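PDB 3HX6: type IV pilus biogenesis factor PilY1 from Pseudomonas aeruginosa, which takes part in pilus assembly, twitching motility and adhesion to host cells, with calcium binding and release seemingly regulating pilus retraction. Local coordinates for residues I328-S333 and E447-D452; F347-Y352 and T367-W372; L462-P467 and W479-D484. The protein carries 3 engineered substitutions. All coordinates share one frame; numbering follows the deposited sequence.

Contact 1. Residues I328-S333 and E447-D452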
loop_
_atom_site.group_PDB
_atom_site.type_symbol
_atom_site.label_atom_id
_atom_site.label_comp_id
_atom_site.label_asym_id
_atom_site.label_seq_id
_atom_site.Cartn_x
_atom_site.Cartn_y
_atom_site.Cartn_z
ATOM N N ILE A 328 2.760 32.177 11.747
ATOM C CA ILE A 328 2.971 30.829 11.235
ATOM C C ILE A 328 2.270 29.895 12.205
ATOM O O ILE A 328 2.558 29.906 13.408
ATOM C CB ILE A 328 4.459 30.461 11.177
ATOM C CG1 ILE A 328 5.171 31.377 10.178
ATOM C CG2 ILE A 328 4.613 28.980 10.792
ATOM C CD1 ILE A 328 6.674 31.343 10.276
ATOM N N THR A 329 1.347 29.100 11.671
ATOM C CA THR A 329 0.563 28.161 12.456
ATOM C C THR A 329 0.975 26.723 12.179
ATOM O O THR A 329 1.188 25.937 13.101
ATOM C CB THR A 329 -0.940 28.277 12.114
ATOM O OG1 THR A 329 -1.421 29.570 12.480
ATOM C CG2 THR A 329 -1.732 27.217 12.848
ATOM N N ALA A 330 1.075 26.389 10.898
ATOM C CA ALA A 330 1.425 25.044 10.479
ATOM C C ALA A 330 2.883 24.702 10.709
ATOM O O ALA A 330 3.752 25.576 10.726
ATOM C CB ALA A 330 1.085 24.856 9.002
ATOM N N ALA A 331 3.140 23.409 10.874
ATOM C CA ALA A 331 4.487 22.915 11.076
ATOM C C ALA A 331 5.262 23.041 9.777
ATOM O O ALA A 331 4.681 22.998 8.690
ATOM C CB ALA A 331 4.451 21.452 11.497
ATOM N N PRO A 332 6.588 23.217 9.874
ATOM C CA PRO A 332 7.428 23.331 8.686
ATOM C C PRO A 332 7.610 21.913 8.144
ATOM O O PRO A 332 7.246 20.939 8.812
ATOM C CB PRO A 332 8.755 23.869 9.235
ATOM C CG PRO A 332 8.387 24.483 10.553
ATOM C CD PRO A 332 7.359 23.536 11.087
ATOM N N SER A 333 8.148 21.813 6.933
ATOM C CA SER A 333 8.451 20.534 6.298
ATOM C C SER A 333 9.893 20.701 5.853
ATOM O O SER A 333 10.309 21.809 5.533
ATOM C CB SER A 333 7.555 20.273 5.082
ATOM O OG SER A 333 6.301 19.766 5.486
ATOM N N GLU A 447 -6.168 33.771 1.520
ATOM C CA GLU A 447 -5.832 32.354 1.489
ATOM C C GLU A 447 -4.667 32.170 2.453
ATOM O O GLU A 447 -3.738 32.979 2.479
ATOM C CB GLU A 447 -5.422 31.927 0.076
ATOM C CG GLU A 447 -5.040 30.448 -0.065
ATOM C CD GLU A 447 -4.715 30.067 -1.503
ATOM O OE1 GLU A 447 -4.736 30.960 -2.371
ATOM O OE2 GLU A 447 -4.428 28.879 -1.770
ATOM N N MET A 448 -4.714 31.124 3.264
ATOM C CA MET A 448 -3.627 30.903 4.207
ATOM C C MET A 448 -3.346 29.438 4.489
ATOM O O MET A 448 -4.135 28.561 4.143
ATOM C CB MET A 448 -3.926 31.636 5.516
ATOM C CG MET A 448 -5.295 31.339 6.078
ATOM S SD MET A 448 -5.650 32.276 7.568
ATOM C CE MET A 448 -6.526 31.061 8.499
ATOM N N LEU A 449 -2.199 29.185 5.112
ATOM C CA LEU A 449 -1.803 27.831 5.465
ATOM C C LEU A 449 -1.956 27.591 6.964
ATOM O O LEU A 449 -1.337 28.298 7.762
ATOM C CB LEU A 449 -0.337 27.589 5.101
ATOM C CG LEU A 449 0.127 26.153 5.362
ATOM C CD1 LEU A 449 -0.370 25.289 4.225
ATOM C CD2 LEU A 449 1.645 26.063 5.466
ATOM N N ILE A 450 -2.778 26.627 7.363
ATOM C CA ILE A 450 -2.868 26.329 8.787
ATOM C C ILE A 450 -2.640 24.836 9.053
ATOM O O ILE A 450 -2.335 24.448 10.173
ATOM C CB ILE A 450 -4.219 26.784 9.439
ATOM C CG1 ILE A 450 -5.346 25.813 9.107
ATOM C CG2 ILE A 450 -4.553 28.213 9.010
ATOM C CD1 ILE A 450 -5.867 25.916 7.717
ATOM N N GLU A 451 -2.763 24.013 8.013
ATOM C CA GLU A 451 -2.569 22.558 8.129
ATOM C C GLU A 451 -1.148 22.147 7.754
ATOM O O GLU A 451 -0.520 22.767 6.893
ATOM C CB GLU A 451 -3.542 21.814 7.208
ATOM C CG GLU A 451 -5.013 22.015 7.542
ATOM C CD GLU A 451 -5.390 21.387 8.865
ATOM O OE1 GLU A 451 -5.177 20.165 9.014
ATOM O OE2 GLU A 451 -5.896 22.107 9.753
ATOM N N ASP A 452 -0.646 21.091 8.394
ATOM C CA ASP A 452 0.696 20.609 8.102
ATOM C C ASP A 452 0.803 20.139 6.655
ATOM O O ASP A 452 -0.191 19.772 6.027
ATOM C CB ASP A 452 1.080 19.473 9.049
ATOM C CG ASP A 452 1.286 19.952 10.473
ATOM O OD1 ASP A 452 1.068 21.158 10.749
ATOM O OD2 ASP A 452 1.673 19.118 11.322
HETATM O O HOH W 1 0.872 28.478 9.110
#

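Contact 2. Residues F347-Y352 and T367-W372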
loop_
_atom_site.group_PDB
_atom_site.type_symbol
_atom_site.label_atom_id
_atom_site.label_comp_id
_atom_site.label_asym_id
_atom_site.label_seq_id
_atom_site.Cartn_x
_atom_site.Cartn_y
_atom_site.Cartn_z
ATOM N N PHE A 347 7.745 26.388 5.006
ATOM C CA PHE A 347 6.700 26.774 5.946
ATOM C C PHE A 347 5.783 27.817 5.325
ATOM O O PHE A 347 6.210 28.617 4.490
ATOM C CB PHE A 347 7.311 27.318 7.246
ATOM C CG PHE A 347 8.335 28.400 7.030
ATOM C CD1 PHE A 347 9.624 28.081 6.622
ATOM C CD2 PHE A 347 8.006 29.740 7.224
ATOM C CE1 PHE A 347 10.577 29.084 6.413
ATOM C CE2 PHE A 347 8.953 30.748 7.016
ATOM C CZ PHE A 347 10.237 30.417 6.611
ATOM N N GLY A 348 4.516 27.788 5.727
ATOM C CA GLY A 348 3.544 28.732 5.203
ATOM C C GLY A 348 2.958 29.549 6.334
ATOM O O GLY A 348 2.999 29.133 7.495
ATOM N N THR A 349 2.389 30.703 6.008
ATOM C CA THR A 349 1.849 31.553 7.049
ATOM C C THR A 349 0.329 31.536 7.104
ATOM O O THR A 349 -0.341 31.183 6.132
ATOM C CB THR A 349 2.354 33.001 6.874
ATOM O OG1 THR A 349 1.851 33.541 5.647
ATOM C CG2 THR A 349 3.885 33.016 6.829
ATOM N N GLY A 350 -0.198 31.923 8.259
ATOM C CA GLY A 350 -1.632 31.960 8.467
ATOM C C GLY A 350 -1.962 31.731 9.931
ATOM O O GLY A 350 -1.130 31.238 10.694
ATOM N N LYS A 351 -3.166 32.119 10.336
ATOM C CA LYS A 351 -3.614 31.925 11.708
ATOM C C LYS A 351 -5.130 31.843 11.642
ATOM O O LYS A 351 -5.768 32.584 10.896
ATOM C CB LYS A 351 -3.122 33.060 12.624
ATOM C CG LYS A 351 -3.890 34.359 12.605
ATOM C CD LYS A 351 -3.194 35.361 13.540
ATOM C CE LYS A 351 -4.029 36.603 13.787
ATOM N NZ LYS A 351 -5.213 36.308 14.639
ATOM N N TYR A 352 -5.701 30.932 12.419
ATOM C CA TYR A 352 -7.133 30.684 12.367
ATOM C C TYR A 352 -7.744 30.355 13.727
ATOM O O TYR A 352 -8.902 29.945 13.787
ATOM C CB TYR A 352 -7.337 29.484 11.435
ATOM C CG TYR A 352 -8.680 29.343 10.761
ATOM C CD1 TYR A 352 -9.189 28.078 10.478
ATOM C CD2 TYR A 352 -9.400 30.456 10.324
ATOM C CE1 TYR A 352 -10.370 27.916 9.772
ATOM C CE2 TYR A 352 -10.593 30.300 9.608
ATOM C CZ TYR A 352 -11.066 29.023 9.338
ATOM O OH TYR A 352 -12.230 28.830 8.630
ATOM N N THR A 367 1.920 33.623 2.864
ATOM C CA THR A 367 2.970 33.131 1.990
ATOM C C THR A 367 3.534 31.760 2.325
ATOM O O THR A 367 3.486 31.325 3.474
ATOM C CB THR A 367 4.143 34.154 2.014
ATOM O OG1 THR A 367 3.621 35.476 1.809
ATOM C CG2 THR A 367 5.178 33.841 0.953
ATOM N N LEU A 368 4.066 31.091 1.305
ATOM C CA LEU A 368 4.720 29.795 1.472
ATOM C C LEU A 368 6.196 30.098 1.245
ATOM O O LEU A 368 6.555 30.703 0.233
ATOM C CB LEU A 368 4.259 28.781 0.426
ATOM C CG LEU A 368 4.880 27.393 0.649
ATOM C CD1 LEU A 368 4.428 26.848 2.012
ATOM C CD2 LEU A 368 4.460 26.438 -0.483
ATOM N N TYR A 369 7.043 29.691 2.183
ATOM C CA TYR A 369 8.474 29.942 2.078
ATOM C C TYR A 369 9.299 28.672 2.042
ATOM O O TYR A 369 8.921 27.654 2.620
ATOM C CB TYR A 369 8.982 30.766 3.273
ATOM C CG TYR A 369 8.401 32.153 3.395
ATOM C CD1 TYR A 369 7.281 32.393 4.186
ATOM C CD2 TYR A 369 8.980 33.232 2.722
ATOM C CE1 TYR A 369 6.748 33.672 4.311
ATOM C CE2 TYR A 369 8.455 34.518 2.835
ATOM C CZ TYR A 369 7.342 34.732 3.630
ATOM O OH TYR A 369 6.817 35.995 3.746
ATOM N N GLY A 370 10.442 28.769 1.371
ATOM C CA GLY A 370 11.387 27.676 1.291
ATOM C C GLY A 370 12.720 28.319 1.646
ATOM O O GLY A 370 13.308 29.014 0.821
ATOM N N ILE A 371 13.195 28.102 2.872
ATOM C CA ILE A 371 14.449 28.697 3.326
ATOM C C ILE A 371 15.584 27.687 3.493
ATOM O O ILE A 371 15.424 26.644 4.114
ATOM C CB ILE A 371 14.259 29.419 4.679
ATOM C CG1 ILE A 371 13.168 30.482 4.558
ATOM C CG2 ILE A 371 15.583 30.051 5.119
ATOM C CD1 ILE A 371 13.460 31.566 3.541
ATOM N N TRP A 372 16.748 28.019 2.956
ATOM C CA TRP A 372 17.890 27.123 3.047
ATOM C C TRP A 372 18.597 27.184 4.396
ATOM O O TRP A 372 19.130 28.221 4.772
ATOM C CB TRP A 372 18.891 27.454 1.943
ATOM C CG TRP A 372 19.996 26.455 1.773
ATOM C CD1 TRP A 372 20.127 25.250 2.405
ATOM C CD2 TRP A 372 21.092 26.547 0.855
ATOM N NE1 TRP A 372 21.231 24.587 1.934
ATOM C CE2 TRP A 372 21.842 25.358 0.980
ATOM C CE3 TRP A 372 21.509 27.519 -0.065
ATOM C CZ2 TRP A 372 22.992 25.111 0.216
ATOM C CZ3 TRP A 372 22.657 27.275 -0.827
ATOM C CH2 TRP A 372 23.382 26.079 -0.679
#

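Contact 3. Residues L462-P467 and W479-D484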
loop_
_atom_site.group_PDB
_atom_site.type_symbol
_atom_site.label_atom_id
_atom_site.label_comp_id
_atom_site.label_asym_id
_atom_site.label_seq_id
_atom_site.Cartn_x
_atom_site.Cartn_y
_atom_site.Cartn_z
ATOM N N LEU A 462 0.591 20.424 0.062
ATOM C CA LEU A 462 0.007 21.264 1.091
ATOM C C LEU A 462 -1.431 21.614 0.765
ATOM O O LEU A 462 -1.865 21.528 -0.382
ATOM C CB LEU A 462 0.813 22.557 1.246
ATOM C CG LEU A 462 0.910 23.421 -0.016
ATOM C CD1 LEU A 462 0.910 24.882 0.375
ATOM C CD2 LEU A 462 2.167 23.074 -0.802
ATOM N N GLN A 463 -2.169 22.008 1.791
ATOM C CA GLN A 463 -3.551 22.395 1.616
ATOM C C GLN A 463 -3.741 23.737 2.282
ATOM O O GLN A 463 -3.372 23.930 3.439
ATOM C CB GLN A 463 -4.493 21.382 2.262
ATOM C CG GLN A 463 -5.961 21.726 2.078
ATOM C CD GLN A 463 -6.860 20.896 2.969
ATOM O OE1 GLN A 463 -6.848 21.040 4.195
ATOM N NE2 GLN A 463 -7.637 20.018 2.363
ATOM N N THR A 464 -4.324 24.665 1.546
ATOM C CA THR A 464 -4.566 25.987 2.076
ATOM C C THR A 464 -6.059 26.177 2.326
ATOM O O THR A 464 -6.895 25.428 1.810
ATOM C CB THR A 464 -4.127 27.040 1.083
ATOM O OG1 THR A 464 -4.193 28.327 1.696
ATOM C CG2 THR A 464 -5.049 27.016 -0.111
ATOM N N ILE A 465 -6.394 27.188 3.117
ATOM C CA ILE A 465 -7.784 27.475 3.393
ATOM C C ILE A 465 -8.053 28.948 3.115
ATOM O O ILE A 465 -7.242 29.822 3.434
ATOM C CB ILE A 465 -8.161 27.120 4.858
ATOM C CG1 ILE A 465 -9.674 27.284 5.053
ATOM C CG2 ILE A 465 -7.390 28.004 5.832
ATOM C CD1 ILE A 465 -10.176 26.824 6.399
ATOM N N THR A 466 -9.185 29.212 2.484
ATOM C CA THR A 466 -9.569 30.572 2.163
ATOM C C THR A 466 -10.936 30.836 2.772
ATOM O O THR A 466 -11.947 30.347 2.275
ATOM C CB THR A 466 -9.653 30.788 0.638
ATOM O OG1 THR A 466 -8.381 30.505 0.048
ATOM C CG2 THR A 466 -10.048 32.232 0.323
ATOM N N PRO A 467 -10.975 31.594 3.876
ATOM C CA PRO A 467 -12.233 31.921 4.552
ATOM C C PRO A 467 -13.162 32.662 3.597
ATOM O O PRO A 467 -12.742 33.616 2.942
ATOM C CB PRO A 467 -11.782 32.817 5.707
ATOM C CG PRO A 467 -10.392 32.328 6.000
ATOM C CD PRO A 467 -9.823 32.144 4.611
ATOM N N TRP A 479 -7.726 24.559 -1.153
ATOM C CA TRP A 479 -6.894 24.325 -2.317
ATOM C C TRP A 479 -5.733 23.421 -1.935
ATOM O O TRP A 479 -5.007 23.699 -0.980
ATOM C CB TRP A 479 -6.352 25.640 -2.877
ATOM C CG TRP A 479 -7.336 26.370 -3.714
ATOM C CD1 TRP A 479 -8.292 27.242 -3.290
ATOM C CD2 TRP A 479 -7.490 26.260 -5.133
ATOM N NE1 TRP A 479 -9.035 27.688 -4.358
ATOM C CE2 TRP A 479 -8.562 27.100 -5.502
ATOM C CE3 TRP A 479 -6.826 25.533 -6.128
ATOM C CZ2 TRP A 479 -8.986 27.236 -6.829
ATOM C CZ3 TRP A 479 -7.246 25.667 -7.447
ATOM C CH2 TRP A 479 -8.319 26.515 -7.784
ATOM N N THR A 480 -5.578 22.333 -2.679
ATOM C CA THR A 480 -4.499 21.383 -2.457
ATOM C C THR A 480 -3.430 21.675 -3.499
ATOM O O THR A 480 -3.735 21.786 -4.684
ATOM C CB THR A 480 -4.980 19.929 -2.648
ATOM O OG1 THR A 480 -6.008 19.638 -1.696
ATOM C CG2 THR A 480 -3.825 18.954 -2.455
ATOM N N TYR A 481 -2.185 21.811 -3.059
ATOM C CA TYR A 481 -1.086 22.098 -3.974
ATOM C C TYR A 481 -0.004 21.035 -3.940
ATOM O O TYR A 481 0.223 20.390 -2.922
ATOM C CB TYR A 481 -0.423 23.442 -3.636
ATOM C CG TYR A 481 -1.306 24.671 -3.748
ATOM C CD1 TYR A 481 -1.997 25.162 -2.639
ATOM C CD2 TYR A 481 -1.422 25.361 -4.955
ATOM C CE1 TYR A 481 -2.780 26.317 -2.725
ATOM C CE2 TYR A 481 -2.203 26.516 -5.059
ATOM C CZ TYR A 481 -2.877 26.988 -3.939
ATOM O OH TYR A 481 -3.645 28.128 -4.034
ATOM N N GLY A 482 0.667 20.875 -5.073
ATOM C CA GLY A 482 1.772 19.944 -5.190
ATOM C C GLY A 482 2.842 20.799 -5.844
ATOM O O GLY A 482 2.742 21.109 -7.035
ATOM N N LEU A 483 3.849 21.211 -5.080
ATOM C CA LEU A 483 4.891 22.076 -5.628
ATOM C C LEU A 483 6.285 21.478 -5.564
ATOM O O LEU A 483 6.531 20.515 -4.838
ATOM C CB LEU A 483 4.896 23.427 -4.885
ATOM C CG LEU A 483 3.597 24.245 -4.926
ATOM C CD1 LEU A 483 3.665 25.395 -3.943
ATOM C CD2 LEU A 483 3.355 24.764 -6.337
ATOM N N ASP A 484 7.194 22.058 -6.341
ATOM C CA ASP A 484 8.582 21.623 -6.351
ATOM C C ASP A 484 9.206 22.219 -5.096
ATOM O O ASP A 484 9.310 23.436 -4.965
ATOM C CB ASP A 484 9.291 22.148 -7.603
ATOM C CG ASP A 484 10.790 21.919 -7.575
ATOM O OD1 ASP A 484 11.277 21.093 -6.769
ATOM O OD2 ASP A 484 11.486 22.570 -8.381
HETATM O O HOH W 2 -7.690 20.498 -0.136
#

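Contact 1. Residues I328-S333 and E447-D452
Ala331 and Asp452 meet where two loops of the PilY1 C-terminal beta-propeller domain pass each other in a largely buried contact, just before strands 333-336 and 454-456, the outermost strands of one mixed sheet. The carboxylate of Asp452 lies flat against Ala331: the methyl CB is almost equally far from CG, OD1 and OD2, 3.6 Å from CG. With CG anti to its own carbonyl carbon (chi1 -70°), the acid group is swung toward the other loop, where OD1 takes the N-H of Ala331 at 3.1 Å. That bond is nearly straight at the hydrogen (170°), yet it arrives from well above the carboxylate plane. Asp452 OD2 has in addition a long, weak ion pair with Arg255.

Ala330 points its methyl into the other backbone. Its CB packs against Glu451 O at 3.4 Å and the CD2 branch of Leu449 at 3.8 Å. Thr329 brings its methyl CG2 to the carbonyl O of Ile450, while its hydroxyl turns to the carbonyl of Gly350. A water also joins the two backbones: it accepts from Thr329 N at 2.7 Å and donates to Leu449 O at 2.6 Å.

Contact 2. Residues F347-Y352 and T367-W372
Phe347 and Tyr369 form a hydrogen-bonded pair of an antiparallel beta arrangement, in which the end of strand 343-348 runs beside strand 367-373 in a mixed sheet of the beta-propeller domain. Both backbone bonds are made: Phe347 N gives to Tyr369 O at 2.9 Å, and Tyr369 N to Phe347 O at 2.7 Å, the latter almost along the C=O axis. Past the non-hydrogen-bonded pair of Gly348 and Leu368 the pairing changes character. Thr349 N still reaches Thr367 O, at 2.8 Å and a more bent 141°, but the return bond from Thr367 N goes to a side chain, Thr349 OG1. That hydroxyl lies between its own backbone N and carbonyl carbon (chi1 65°), which places it facing the incoming N-H; it is also hydrogen-bonded to Gln366 OE1.

The other polar ends are satisfied from outside the pair. Thr367 OG1 bonds to Asp437 and to Gln326 OE1, while Tyr369 OH takes Gln326 NE2 and Arg389, so one amide group serves both side chains. Leu368 and Gly370 turn their backbone bonds to strand 433-437 on the far side.

On the face of the sheet that carries them, the Phe347 and Tyr369 rings are tilted by only 25° but slid apart, with little overlap. What lies over one face of the Phe347 ring is instead Tyr369 CB, a CH-pi contact 3.8 Å from the ring centroid. At the edge of the same ring, near its plane, Ile371 CG1 touches CE1 at 3.5 Å.

Contact 3. Residues L462-P467 and W479-D484
The Tyr481 ring is met at its edge by Thr464, whose methyl CG2 sits near the ring plane, 3.5 Å from CE1, while Leu462 CD1 comes obliquely to CD1 of the same ring. The indole of Trp479 also has Thr464 CG2 at an oblique angle, and Arg413 makes a cation-pi contact with it. All of this lies on one face of a beta hairpin, strands 459-466 and 477-483, which is part of a mixed sheet in the propeller-bearing C-terminal domain. The short strand axes run at 146°, antiparallel with a marked twist.

Thr464 touches both aromatic residues. Its CG2 stands between the backbone N and the carbonyl carbon, which leaves it 3.4 Å from Trp479 CB; OG1, anti to the backbone N (chi1 -172°), turns instead to Met448 O. Further along, Leu462 wedges CG and CD2 against Tyr481 CB, both at 3.9 Å, and CD2 also approaches Leu483 CD1. The phenol OH of Tyr481 is held by Glu447 and Arg413.

Two hydrogen-bonded pairs, Leu462 with Tyr481 and Thr464 with Trp479, flank the non-hydrogen-bonded pair of Gln463 and Thr480, whose side chains occupy the other face. The four backbone bonds are uneven. Tyr481 N reaches Leu462 O at 2.7 Å and nearly straight, whereas Trp479 N meets Thr464 O at 3.2 Å from above the carbonyl plane.

Contacts 1 and 2 lie with centres about 6 Å apart, contact 2 being nested in the chain loop that contact 1 closes. Leu449 N donates to Thr349 O at 2.9 Å, tying the loop 447-452 directly to the residue just after strand 343-348. Contact 3 follows later in the chain, its centre about 10 Å from that of contact 1 and 11 Å from that of contact 2. Residues 447 and 448 form the bridge: the Glu447 carboxylate makes a salt bridge to Arg413, while Met448 and Ile465 share backbone bonding. Contacts 2 and 3 belong to one sheet and meet through Leu368, whose CD2 is 3.7 Å from Leu483 CD1. All three lie away from the calcium site.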